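Local coordinates for putative enoyl-CoA hydratase/isomerase (Acinetobacter baumannii, PDB 3FDU), which probably acts on acyl-CoA thioesters as an enoyl-CoA hydratase or isomerase of the crotonase family, at residues K26-G31 / F62-D67; L102-K107 / L119-V124; V109-G114 / L131-F136; G114-L119 / S142-A147. The protein carries 4 engineered substitutions. One frame throughout, in Å; residues are numbered along the deposited sequence.

Interaction 1: residues K26-G31 / F62-D67; sequences KNALYG and FTAGND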
# COMPACT_ATOMS: atom_id res chain seq x y z
N LYS A 26 8.40 -31.25 -6.48
CA LYS A 26 8.74 -29.81 -6.42
C LYS A 26 8.15 -29.14 -5.17
O LYS A 26 7.58 -28.02 -5.25
CB LYS A 26 8.27 -29.07 -7.66
CG LYS A 26 9.01 -29.54 -8.91
CD LYS A 26 8.43 -28.95 -10.18
CE LYS A 26 8.91 -27.55 -10.36
NZ LYS A 26 9.47 -27.35 -11.75
N ASN A 27 8.31 -29.83 -4.05
CA ASN A 27 7.98 -29.23 -2.76
C ASN A 27 6.48 -28.92 -2.59
O ASN A 27 6.09 -28.07 -1.76
CB ASN A 27 8.85 -27.98 -2.54
CG ASN A 27 10.27 -28.34 -2.05
OD1 ASN A 27 10.60 -29.52 -2.00
ND2 ASN A 27 11.10 -27.33 -1.69
N ALA A 28 5.62 -29.59 -3.35
CA ALA A 28 4.17 -29.50 -3.03
C ALA A 28 3.91 -29.93 -1.60
O ALA A 28 4.53 -30.89 -1.11
CB ALA A 28 3.26 -30.35 -4.03
N LEU A 29 3.00 -29.24 -0.91
CA LEU A 29 2.77 -29.51 0.52
C LEU A 29 1.50 -30.33 0.75
O LEU A 29 0.48 -30.03 0.18
CB LEU A 29 2.68 -28.21 1.32
CG LEU A 29 3.92 -27.34 1.11
CD1 LEU A 29 3.76 -25.96 1.75
CD2 LEU A 29 5.21 -28.03 1.67
N TYR A 30 1.60 -31.36 1.58
CA TYR A 30 0.44 -32.16 1.99
C TYR A 30 0.06 -31.84 3.44
O TYR A 30 0.87 -31.28 4.18
CB TYR A 30 0.71 -33.67 1.77
CG TYR A 30 2.02 -34.20 2.38
CD1 TYR A 30 2.04 -34.79 3.63
CD2 TYR A 30 3.22 -34.12 1.69
CE1 TYR A 30 3.21 -35.28 4.19
CE2 TYR A 30 4.42 -34.61 2.25
CZ TYR A 30 4.39 -35.20 3.48
OH TYR A 30 5.55 -35.69 4.04
N GLY A 31 -1.14 -32.24 3.85
CA GLY A 31 -1.71 -31.97 5.18
C GLY A 31 -0.72 -31.96 6.33
O GLY A 31 -0.51 -30.93 7.03
N PHE A 62 10.81 -23.37 -4.22
CA PHE A 62 10.31 -23.09 -2.89
C PHE A 62 9.12 -24.02 -2.57
O PHE A 62 9.21 -24.91 -1.72
CB PHE A 62 9.88 -21.62 -2.80
CG PHE A 62 9.33 -21.24 -1.45
CD1 PHE A 62 9.90 -21.74 -0.30
CD2 PHE A 62 8.23 -20.35 -1.34
CE1 PHE A 62 9.43 -21.35 0.98
CE2 PHE A 62 7.73 -19.97 -0.03
CZ PHE A 62 8.34 -20.49 1.10
N THR A 63 8.03 -23.83 -3.29
CA THR A 63 6.88 -24.77 -3.21
C THR A 63 5.92 -24.68 -4.39
O THR A 63 5.52 -23.57 -4.87
CB THR A 63 6.09 -24.67 -1.86
OG1 THR A 63 4.96 -25.56 -1.88
CG2 THR A 63 5.55 -23.28 -1.68
N ALA A 64 5.58 -25.87 -4.88
CA ALA A 64 4.62 -25.99 -5.98
C ALA A 64 3.19 -25.75 -5.48
O ALA A 64 2.22 -25.81 -6.24
CB ALA A 64 4.72 -27.42 -6.62
N GLY A 65 3.04 -25.48 -4.19
CA GLY A 65 1.65 -25.25 -3.67
C GLY A 65 1.02 -26.48 -3.03
O GLY A 65 1.70 -27.45 -2.71
N ASN A 66 -0.30 -26.44 -2.82
CA ASN A 66 -1.01 -27.57 -2.19
C ASN A 66 -0.87 -28.83 -3.08
O ASN A 66 -1.09 -28.77 -4.25
CB ASN A 66 -2.50 -27.21 -2.06
CG ASN A 66 -3.24 -28.15 -1.19
OD1 ASN A 66 -2.72 -28.60 -0.16
ND2 ASN A 66 -4.50 -28.48 -1.59
N ASP A 67 -0.49 -29.96 -2.49
CA ASP A 67 -0.39 -31.21 -3.24
C ASP A 67 -1.74 -31.65 -3.85
O ASP A 67 -2.77 -31.85 -3.12
CB ASP A 67 0.16 -32.27 -2.31
CG ASP A 67 0.38 -33.62 -3.00
OD1 ASP A 67 1.53 -33.88 -3.36
OD2 ASP A 67 -0.60 -34.39 -3.19
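Asn27, Ala28 and Leu29 run beside Thr63, Ala64 and Asn66, with end-to-end directions 50° apart and a single backbone bridge between Leu29 and Asn66. Two bonds flank that bridge. Leu29 N gives to Gly65 O at 2.9 Å, and Asp67 N gives to Leu29 O at 2.8 Å. At the other end Ala64 N reaches Lys26 O at 3.0 Å, with a more bent N-H (131°). The Thr63 hydroxyl does double duty. OG1 lies anti to the Thr63 backbone N (chi1 177°). There it donates to Asn27 O at 2.8 Å, from above the carbonyl plane, and accepts from Gly65 N two residues on, an ST turn. The CG of Leu29 lies against the same OG1 at 3.6 Å. Asn27 ND2 gives a hydrogen bond to Phe62 O at 3.1 Å. The acceptor lies nearly in the amide plane, though the donor stands above the carbonyl plane; Asn27 OD1 accepts from Arg22 N. The methyl of Ala28 sits 3.8 Å from Asp67 CA. The Asp67 carboxylate forms a salt bridge with Arg22 and caps Asp70 N at the start of helix 68-76. Asn66 OD1 bonds to Tyr34 OH. The contact thus joins the loop leading into helix 31-46 to the loop leading into helix 68-76. Thr63 also pairs through its backbone with strand 109-111, while Phe62 packs on strand 102-106.

Interaction 2: residues L102-K107 / L119-V124; sequences LIIAVK and LQADLV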
# COMPACT_ATOMS: atom_id res chain seq x y z
N LEU A 102 11.36 -13.52 10.61
CA LEU A 102 11.14 -14.65 9.67
C LEU A 102 11.59 -14.20 8.27
O LEU A 102 11.04 -13.23 7.72
CB LEU A 102 9.67 -15.05 9.62
CG LEU A 102 9.30 -16.21 8.65
CD1 LEU A 102 10.10 -17.51 8.98
CD2 LEU A 102 7.80 -16.51 8.73
N ILE A 103 12.62 -14.86 7.72
CA ILE A 103 13.09 -14.54 6.40
C ILE A 103 12.75 -15.71 5.50
O ILE A 103 12.90 -16.85 5.92
CB ILE A 103 14.62 -14.28 6.35
CG1 ILE A 103 15.03 -13.16 7.35
CG2 ILE A 103 15.12 -14.01 4.92
CD1 ILE A 103 16.55 -13.04 7.51
N ILE A 104 12.28 -15.43 4.27
CA ILE A 104 12.02 -16.45 3.27
C ILE A 104 12.90 -16.22 2.05
O ILE A 104 13.12 -15.07 1.59
CB ILE A 104 10.52 -16.52 2.90
CG1 ILE A 104 9.73 -17.02 4.16
CG2 ILE A 104 10.30 -17.48 1.67
CD1 ILE A 104 8.24 -17.29 3.98
N ALA A 105 13.42 -17.30 1.50
CA ALA A 105 14.23 -17.17 0.29
C ALA A 105 13.60 -18.01 -0.82
O ALA A 105 13.38 -19.19 -0.61
CB ALA A 105 15.71 -17.67 0.57
N VAL A 106 13.35 -17.42 -1.99
CA VAL A 106 12.59 -18.12 -3.03
C VAL A 106 13.46 -18.37 -4.28
O VAL A 106 14.10 -17.45 -4.77
CB VAL A 106 11.35 -17.26 -3.45
CG1 VAL A 106 10.55 -17.92 -4.58
CG2 VAL A 106 10.45 -17.06 -2.24
N LYS A 107 13.47 -19.61 -4.75
CA LYS A 107 13.99 -20.00 -6.08
C LYS A 107 12.87 -20.81 -6.74
O LYS A 107 12.07 -21.46 -6.04
CB LYS A 107 15.21 -20.92 -5.96
CG LYS A 107 16.50 -20.27 -5.52
CD LYS A 107 17.66 -21.28 -5.48
CE LYS A 107 18.82 -20.61 -4.85
NZ LYS A 107 20.11 -21.40 -4.86
N LEU A 119 3.51 -13.14 2.75
CA LEU A 119 2.82 -12.06 3.46
C LEU A 119 2.88 -12.21 4.97
O LEU A 119 2.51 -11.26 5.70
CB LEU A 119 1.36 -11.97 3.04
CG LEU A 119 1.15 -11.64 1.56
CD1 LEU A 119 -0.32 -12.01 1.20
CD2 LEU A 119 1.48 -10.18 1.21
N GLN A 120 3.32 -13.37 5.45
CA GLN A 120 3.67 -13.49 6.87
C GLN A 120 5.15 -13.28 7.19
O GLN A 120 5.52 -13.23 8.36
CB GLN A 120 3.23 -14.87 7.43
CG GLN A 120 1.94 -15.48 6.85
CD GLN A 120 0.77 -14.55 6.84
OE1 GLN A 120 0.55 -13.76 7.77
NE2 GLN A 120 0.01 -14.60 5.77
N ALA A 121 6.04 -13.23 6.19
CA ALA A 121 7.46 -13.09 6.47
C ALA A 121 7.80 -11.60 6.61
O ALA A 121 7.15 -10.77 6.01
CB ALA A 121 8.32 -13.72 5.32
N ASP A 122 8.87 -11.29 7.36
CA ASP A 122 9.36 -9.92 7.44
C ASP A 122 10.17 -9.46 6.22
O ASP A 122 10.09 -8.30 5.82
CB ASP A 122 10.19 -9.79 8.70
CG ASP A 122 9.40 -10.22 9.92
OD1 ASP A 122 8.31 -9.65 10.12
OD2 ASP A 122 9.83 -11.15 10.64
N LEU A 123 10.99 -10.37 5.69
CA LEU A 123 11.89 -10.09 4.54
C LEU A 123 11.86 -11.31 3.61
O LEU A 123 11.77 -12.45 4.07
CB LEU A 123 13.33 -9.92 5.01
CG LEU A 123 13.47 -8.96 6.21
CD1 LEU A 123 14.86 -9.09 6.76
CD2 LEU A 123 13.16 -7.61 5.70
N VAL A 124 11.88 -11.02 2.32
CA VAL A 124 11.85 -12.03 1.31
C VAL A 124 12.88 -11.75 0.24
O VAL A 124 12.93 -10.62 -0.30
CB VAL A 124 10.48 -12.08 0.63
CG1 VAL A 124 10.48 -13.17 -0.44
CG2 VAL A 124 9.36 -12.38 1.65
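Asp122 CG stands anti to its own carbonyl carbon (chi1 -55°), and this carries the carboxylate back to the start of strand 102-106. OD2 takes Leu102 N at 2.8 Å on its anti side, with a nearly straight N-H. In return Asp122 N gives to Leu102 O at 2.9 Å, in the carbonyl plane. One residue therefore holds both polar atoms of Leu102. OD2 also forms a salt bridge with Lys211, and OD1 bonds to Tyr157 OH of the second subunit, so the buried carboxylate has three partners. Further on, Ile104 N meets Leu123 O at 3.0 Å in regular parallel register. Ile103 and Leu123 point to one face of the sheet, where Ile103 CG1 touches Leu123 CD1 at 4.1 Å and the two side chains cross obliquely. Helix 188-200 covers that face. Ile104 and Val124 point to the other. There Ile104 CG1, anti to its own carbonyl carbon (chi1 -67°), runs over the methyl of Ala121 at 3.8 Å. The Val106 CG2 methyl meets Val124 CG1 at 4.3 Å. These are neighbouring parallel strands in the main sheet of a crotonase fold, joined by a crossover that includes helix 113-116.

Interaction 3: residues V109-G114 / L131-F136; sequences VAIGIG and LFQIPF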
# COMPACT_ATOMS: atom_id res chain seq x y z
N VAL A 109 9.60 -22.38 -8.40
CA VAL A 109 8.13 -22.23 -8.24
C VAL A 109 7.77 -21.80 -6.81
O VAL A 109 8.32 -22.31 -5.82
CB VAL A 109 7.32 -23.47 -8.69
CG1 VAL A 109 7.54 -23.77 -10.25
CG2 VAL A 109 7.64 -24.69 -7.83
N ALA A 110 6.81 -20.88 -6.73
CA ALA A 110 6.25 -20.47 -5.44
C ALA A 110 4.80 -20.20 -5.71
O ALA A 110 4.45 -19.11 -6.18
CB ALA A 110 6.92 -19.19 -4.99
N ILE A 111 3.95 -21.19 -5.41
CA ILE A 111 2.54 -21.18 -5.89
C ILE A 111 1.57 -21.29 -4.73
O ILE A 111 1.82 -22.06 -3.82
CB ILE A 111 2.30 -22.38 -6.89
CG1 ILE A 111 3.14 -22.10 -8.20
CG2 ILE A 111 0.82 -22.47 -7.31
CD1 ILE A 111 3.16 -23.31 -9.19
N GLY A 112 0.52 -20.46 -4.72
CA GLY A 112 -0.60 -20.60 -3.76
C GLY A 112 -0.11 -20.17 -2.39
O GLY A 112 0.23 -18.99 -2.18
N ILE A 113 -0.03 -21.12 -1.46
CA ILE A 113 0.65 -20.86 -0.21
C ILE A 113 2.13 -20.40 -0.36
O ILE A 113 2.66 -19.77 0.54
CB ILE A 113 0.62 -22.11 0.68
CG1 ILE A 113 1.15 -21.74 2.08
CG2 ILE A 113 1.48 -23.23 0.08
CD1 ILE A 113 0.25 -22.12 3.19
N GLY A 114 2.80 -20.73 -1.48
CA GLY A 114 4.16 -20.22 -1.75
C GLY A 114 4.19 -18.70 -1.89
O GLY A 114 5.22 -18.07 -1.59
N LEU A 131 9.16 -18.14 -9.94
CA LEU A 131 7.94 -18.06 -10.72
C LEU A 131 6.77 -18.19 -9.75
O LEU A 131 6.58 -19.25 -9.15
CB LEU A 131 7.88 -19.18 -11.78
CG LEU A 131 8.85 -18.97 -12.98
CD1 LEU A 131 8.79 -20.25 -13.81
CD2 LEU A 131 8.55 -17.68 -13.82
N PHE A 132 5.99 -17.14 -9.64
CA PHE A 132 4.95 -17.06 -8.62
C PHE A 132 3.55 -17.22 -9.24
O PHE A 132 3.32 -16.86 -10.38
CB PHE A 132 4.98 -15.71 -7.92
CG PHE A 132 6.32 -15.33 -7.29
CD1 PHE A 132 6.57 -15.63 -5.96
CD2 PHE A 132 7.29 -14.64 -8.02
CE1 PHE A 132 7.78 -15.26 -5.36
CE2 PHE A 132 8.52 -14.28 -7.43
CZ PHE A 132 8.78 -14.59 -6.10
N GLN A 133 2.59 -17.68 -8.42
CA GLN A 133 1.20 -17.69 -8.88
C GLN A 133 0.27 -17.82 -7.68
O GLN A 133 0.61 -18.49 -6.70
CB GLN A 133 0.97 -18.89 -9.84
CG GLN A 133 -0.48 -18.88 -10.48
CD GLN A 133 -0.70 -20.19 -11.24
OE1 GLN A 133 0.03 -21.15 -11.00
NE2 GLN A 133 -1.64 -20.20 -12.16
N ILE A 134 -0.89 -17.13 -7.74
CA ILE A 134 -2.00 -17.35 -6.80
C ILE A 134 -3.15 -17.94 -7.60
O ILE A 134 -3.97 -17.22 -8.18
CB ILE A 134 -2.49 -16.00 -6.19
CG1 ILE A 134 -1.28 -15.12 -5.86
CG2 ILE A 134 -3.32 -16.24 -4.88
CD1 ILE A 134 -1.66 -13.83 -5.15
N PRO A 135 -3.21 -19.24 -7.67
CA PRO A 135 -4.15 -19.93 -8.58
C PRO A 135 -5.53 -20.16 -8.00
O PRO A 135 -6.37 -20.80 -8.68
CB PRO A 135 -3.48 -21.29 -8.80
CG PRO A 135 -2.72 -21.53 -7.52
CD PRO A 135 -2.27 -20.17 -7.02
N PHE A 136 -5.81 -19.64 -6.79
CA PHE A 136 -7.08 -19.96 -6.10
C PHE A 136 -8.31 -19.70 -6.97
O PHE A 136 -9.21 -20.55 -7.05
CB PHE A 136 -7.22 -19.20 -4.73
CG PHE A 136 -5.99 -19.35 -3.80
CD1 PHE A 136 -5.43 -20.59 -3.55
CD2 PHE A 136 -5.43 -18.23 -3.18
CE1 PHE A 136 -4.29 -20.72 -2.72
CE2 PHE A 136 -4.33 -18.36 -2.36
CZ PHE A 136 -3.76 -19.59 -2.14
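Gly112 N gives its hydrogen to Gln133 O at 2.8 Å, almost straight at 173°. The Ile111 CA-H leans on the same oxygen. Two more bonds continue the parallel pairing: Ala110 N to Leu131 O at 2.9 Å and Gln133 N to Ala110 O at 3.2 Å. The axes of strands 109-111 and 131-133 lie 4.8 Å apart at 10°. On one face Ala110 CB rests obliquely against the Phe132 ring, 3.7 Å from CD1. CG of Phe132 is anti to its own carbonyl carbon (chi1 -56°), which brings the ring alongside that methyl. Phe170 of the next strand meets the same ring. Ile111 and Gln133 point to the other face. The Ile111 and Pro135 side chains cross at about a right angle, with Ile111 CG2 3.7 Å from Pro135 CG. The Gln133 amide has partners outside the segments: OE1 bonds to Lys169 NZ and NE2 to Ala167 O. Beyond the strands, Pro135 CD lies 3.6 Å from Gly112 N, and Phe136 CZ lies 3.7 Å from Gly112 CA. In crotonases the start of the helix that follows, here 113-116, usually supplies part of the oxyanion hole. Backbone bonds thus set the strand register, while proline and phenylalanine carbons close round the glycine before that helix.

Interaction 4: residues G114-L119 / S142-A147; sequences GVTILL and SPEGGA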
# COMPACT_ATOMS: atom_id res chain seq x y z
N GLY A 114 2.80 -20.73 -1.48
CA GLY A 114 4.16 -20.22 -1.75
C GLY A 114 4.19 -18.70 -1.89
O GLY A 114 5.22 -18.07 -1.59
N VAL A 115 3.07 -18.10 -2.31
CA VAL A 115 2.93 -16.64 -2.29
C VAL A 115 2.31 -16.13 -0.96
O VAL A 115 2.78 -15.13 -0.42
CB VAL A 115 2.04 -16.10 -3.44
CG1 VAL A 115 1.78 -14.56 -3.29
CG2 VAL A 115 2.69 -16.28 -4.80
N THR A 116 1.23 -16.76 -0.46
CA THR A 116 0.56 -16.16 0.73
C THR A 116 1.41 -16.24 2.02
O THR A 116 1.26 -15.39 2.89
CB THR A 116 -0.81 -16.77 0.97
OG1 THR A 116 -0.65 -18.16 1.23
CG2 THR A 116 -1.73 -16.54 -0.25
N ILE A 117 2.29 -17.24 2.14
CA ILE A 117 3.20 -17.29 3.27
C ILE A 117 4.21 -16.11 3.26
O ILE A 117 4.67 -15.68 4.32
CB ILE A 117 3.94 -18.66 3.40
CG1 ILE A 117 4.52 -18.79 4.81
CG2 ILE A 117 5.08 -18.76 2.36
CD1 ILE A 117 4.37 -20.06 5.49
N LEU A 118 4.51 -15.56 2.08
CA LEU A 118 5.41 -14.39 1.97
C LEU A 118 4.83 -13.20 2.70
O LEU A 118 5.57 -12.34 3.20
CB LEU A 118 5.62 -14.01 0.49
CG LEU A 118 6.15 -15.14 -0.38
CD1 LEU A 118 6.37 -14.59 -1.77
CD2 LEU A 118 7.45 -15.72 0.26
N LEU A 119 3.51 -13.14 2.75
CA LEU A 119 2.82 -12.06 3.46
C LEU A 119 2.88 -12.21 4.97
O LEU A 119 2.51 -11.26 5.70
CB LEU A 119 1.36 -11.97 3.04
CG LEU A 119 1.15 -11.64 1.56
CD1 LEU A 119 -0.32 -12.01 1.20
CD2 LEU A 119 1.48 -10.18 1.21
N SER A 142 -10.71 -19.53 -3.27
CA SER A 142 -10.88 -18.13 -2.84
C SER A 142 -9.66 -17.80 -2.01
O SER A 142 -8.80 -18.65 -1.82
CB SER A 142 -12.20 -17.95 -2.00
OG SER A 142 -12.19 -18.84 -0.88
N PRO A 143 -9.56 -16.57 -1.50
CA PRO A 143 -8.24 -16.22 -0.90
C PRO A 143 -7.88 -17.03 0.36
O PRO A 143 -8.80 -17.50 1.07
CB PRO A 143 -8.44 -14.75 -0.50
CG PRO A 143 -9.41 -14.23 -1.62
CD PRO A 143 -10.40 -15.38 -1.77
N GLU A 144 -6.58 -17.20 0.65
CA GLU A 144 -6.17 -17.64 2.00
C GLU A 144 -4.95 -16.87 2.50
O GLU A 144 -4.40 -16.04 1.79
CB GLU A 144 -5.95 -19.17 2.11
CG GLU A 144 -5.30 -19.85 0.91
CD GLU A 144 -4.38 -21.02 1.32
OE1 GLU A 144 -4.91 -22.09 1.72
OE2 GLU A 144 -3.13 -20.91 1.16
N GLY A 145 -4.55 -17.13 3.74
CA GLY A 145 -3.42 -16.42 4.35
C GLY A 145 -3.64 -14.94 4.63
O GLY A 145 -2.69 -14.20 4.89
N GLY A 146 -4.89 -14.49 4.58
CA GLY A 146 -5.18 -13.10 4.87
C GLY A 146 -4.91 -12.21 3.68
O GLY A 146 -4.92 -11.00 3.81
N ALA A 147 -4.70 -12.82 2.51
CA ALA A 147 -4.27 -12.10 1.33
C ALA A 147 -5.32 -11.12 0.84
O ALA A 147 -4.97 -10.07 0.26
CB ALA A 147 -3.90 -13.10 0.19
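Thr116, on helix 113-116, turns its CB toward the turn that begins with Glu144. Its CB lies 4.3 Å from Gly145 CA and somewhat closer to Glu144 O. There the chain forks. CG2, anti to the carbonyl carbon of Thr116, presses on Glu144 O at 3.4 Å and meets the methyl of Ala147 at 4.1 Å. OG1 takes the place between backbone N and carbonyl carbon (chi1 62°) and faces Glu144 OE2 at 3.7 Å, too long for a hydrogen bond. This hydroxyl is buried and has no polar partner in the model. Glu144 to Ala147 form a type I' beta turn, closed by a weak bond from Ala147 N to Glu144 O. In this crotonase fold the turn leads straight into helix 147-155, with Gly146 as its N-cap residue. Three residues on from Thr116, Leu119 CD1 lies against Ala147 CB at 3.9 Å. The Glu144 side chain bends at its second torsion (chi2 146°), crosses Thr116 at about a right angle and packs among Phe136, Pro88 and Phe89. Gln120 NE2 ties the two segments together from outside the contact, bonding to Thr116 O and to Gly145 O.

In the fold
Interaction 1 closes before the others open along the chain. Interactions 2, 3 and 4 then interlock, because their segments alternate. Interaction 2 lies in the main sheet and interaction 3 in the small sheet of strands 109-111, 131-133 and 169-170, their centres about 14 Å apart. Helix 113-116 is used by both interactions 3 and 4, which share Gly114 and lie about 9 Å apart between centres. Interactions 1 and 3 have centres about 10 Å apart and touch where Thr63 CG2 packs on Gly114 CA. Segments 62-67, 109-114 and 142-147 thus converge around helix 113-116, which is consistent with the usual position of the crotonase acyl-CoA site.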